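PDB 4GKH: aminoglycoside 3'-phosphotransferase AphA1-IAB from Acinetobacter baumannii, which phosphorylates the 3'-hydroxyl of kanamycin and related aminoglycosides with a nucleoside triphosphate as donor, so conferring resistance to these antibiotics. Local coordinates for residues I121-A126 with F249-I254. Numbering follows the deposited sequence.
Sequences IVDALA and FQKYGI
A126 and K251 meet where two helices of the helical lobe of this kinase-like fold, 118-133 and 242-252, pack together away from the drug and inhibitor sites. The methyl of A126 points at the other helix and reaches K251 CB at 3.7 Å and the backbone N of Y252 at 3.8 Å. So small a side chain suits the place, because it lets the backbones close to 4.9 Å between A126 CA and Y252 CA. Y252 adds its CB to this apolar patch, while its hydroxyl reaches past the contact to hydrogen-bond with H133 and R226.

One turn before A126, D123 lies against the chain of K251. With CG anti to its own carbonyl carbon (chi1 -68°) and a bend at chi2 (-64°), the lysine crosses the carboxylate at a slant, its CG 3.3 Å from D123 OD1. That oxygen also makes a salt bridge to R247, one turn earlier on the lysine's helix, so the aspartate is held chiefly by the arginine. K251 NZ stays 4.5 Å from D123 OD2, beyond a salt bridge, and its long chain suits an exposed place, since the methylenes can pack while the ammonium reaches solvent.

G253, with positive phi, ends the helix in a Schellman motif, in which I254 N bonds to F249 O. Between the charged ends of D123 and K251 sits a water, donating to D123 OD2 at 3.0 Å and accepting from K251 NZ at 2.7 Å.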
# COMPACT_ATOMS: atom_id res chain seq x y z
N ILE A 121 9.75 -12.77 9.97
CA ILE A 121 9.24 -11.56 9.33
C ILE A 121 7.87 -11.81 8.72
O ILE A 121 6.94 -11.02 8.89
CB ILE A 121 10.25 -11.03 8.27
CG1 ILE A 121 11.43 -10.36 8.98
CG2 ILE A 121 9.57 -10.04 7.34
CD1 ILE A 121 12.63 -10.07 8.08
N VAL A 122 7.72 -12.94 8.04
CA VAL A 122 6.44 -13.29 7.44
C VAL A 122 5.38 -13.57 8.52
O VAL A 122 4.22 -13.15 8.39
CB VAL A 122 6.58 -14.47 6.46
CG1 VAL A 122 5.23 -15.09 6.14
CG2 VAL A 122 7.31 -14.01 5.18
N ASP A 123 5.78 -14.25 9.59
CA ASP A 123 4.86 -14.50 10.71
C ASP A 123 4.31 -13.18 11.25
O ASP A 123 3.12 -13.07 11.53
CB ASP A 123 5.55 -15.24 11.85
CG ASP A 123 5.89 -16.67 11.51
OD1 ASP A 123 5.49 -17.14 10.42
OD2 ASP A 123 6.56 -17.33 12.33
N ALA A 124 5.18 -12.19 11.41
CA ALA A 124 4.75 -10.89 11.90
C ALA A 124 3.82 -10.21 10.90
O ALA A 124 2.85 -9.57 11.29
CB ALA A 124 5.94 -9.99 12.20
N LEU A 125 4.12 -10.36 9.61
CA LEU A 125 3.28 -9.75 8.57
C LEU A 125 1.88 -10.35 8.57
O LEU A 125 0.89 -9.62 8.42
CB LEU A 125 3.92 -9.93 7.20
CG LEU A 125 5.15 -9.06 6.85
CD1 LEU A 125 5.86 -9.60 5.59
CD2 LEU A 125 4.77 -7.58 6.67
N ALA A 126 1.79 -11.67 8.73
CA ALA A 126 0.49 -12.35 8.78
C ALA A 126 -0.34 -11.87 9.97
O ALA A 126 -1.55 -11.60 9.83
CB ALA A 126 0.66 -13.88 8.83
N PHE A 249 0.15 -17.49 3.64
CA PHE A 249 -1.19 -18.05 3.70
C PHE A 249 -1.42 -18.93 4.93
O PHE A 249 -2.44 -18.79 5.61
CB PHE A 249 -1.52 -18.84 2.43
CG PHE A 249 -1.95 -17.97 1.29
CD1 PHE A 249 -3.21 -17.40 1.28
CD2 PHE A 249 -1.10 -17.73 0.22
CE1 PHE A 249 -3.61 -16.60 0.23
CE2 PHE A 249 -1.50 -16.93 -0.83
CZ PHE A 249 -2.75 -16.36 -0.82
N GLN A 250 -0.48 -19.84 5.20
CA GLN A 250 -0.58 -20.72 6.35
C GLN A 250 -0.80 -19.96 7.66
O GLN A 250 -1.73 -20.27 8.41
CB GLN A 250 0.66 -21.61 6.47
CG GLN A 250 0.74 -22.38 7.79
CD GLN A 250 -0.31 -23.46 7.89
OE1 GLN A 250 -0.71 -23.85 8.99
NE2 GLN A 250 -0.77 -23.96 6.75
N LYS A 251 0.06 -18.98 7.94
CA LYS A 251 0.01 -18.24 9.20
C LYS A 251 -1.21 -17.33 9.25
O LYS A 251 -1.77 -17.09 10.31
CB LYS A 251 1.31 -17.44 9.41
CG LYS A 251 2.52 -18.36 9.66
CD LYS A 251 2.34 -19.14 10.93
CE LYS A 251 3.50 -20.08 11.19
NZ LYS A 251 3.47 -20.54 12.61
N TYR A 252 -1.61 -16.83 8.09
CA TYR A 252 -2.79 -15.95 8.00
C TYR A 252 -4.05 -16.75 8.34
O TYR A 252 -5.02 -16.21 8.87
CB TYR A 252 -2.89 -15.36 6.59
CG TYR A 252 -4.12 -14.52 6.37
CD1 TYR A 252 -4.14 -13.17 6.71
CD2 TYR A 252 -5.27 -15.07 5.81
CE1 TYR A 252 -5.26 -12.39 6.49
CE2 TYR A 252 -6.39 -14.30 5.59
CZ TYR A 252 -6.38 -12.96 5.94
OH TYR A 252 -7.51 -12.22 5.71
N GLY A 253 -4.03 -18.04 8.03
CA GLY A 253 -5.12 -18.94 8.39
C GLY A 253 -5.80 -19.59 7.20
O GLY A 253 -6.89 -20.16 7.34
N ILE A 254 -5.17 -19.51 6.03
CA ILE A 254 -5.72 -20.12 4.82
C ILE A 254 -4.89 -21.30 4.36
O ILE A 254 -3.73 -21.14 3.98
CB ILE A 254 -5.79 -19.10 3.67
CG1 ILE A 254 -6.86 -18.04 3.97
CG2 ILE A 254 -6.11 -19.80 2.36
CD1 ILE A 254 -6.89 -16.88 2.96
O HOH W 1 4.54 -18.59 14.16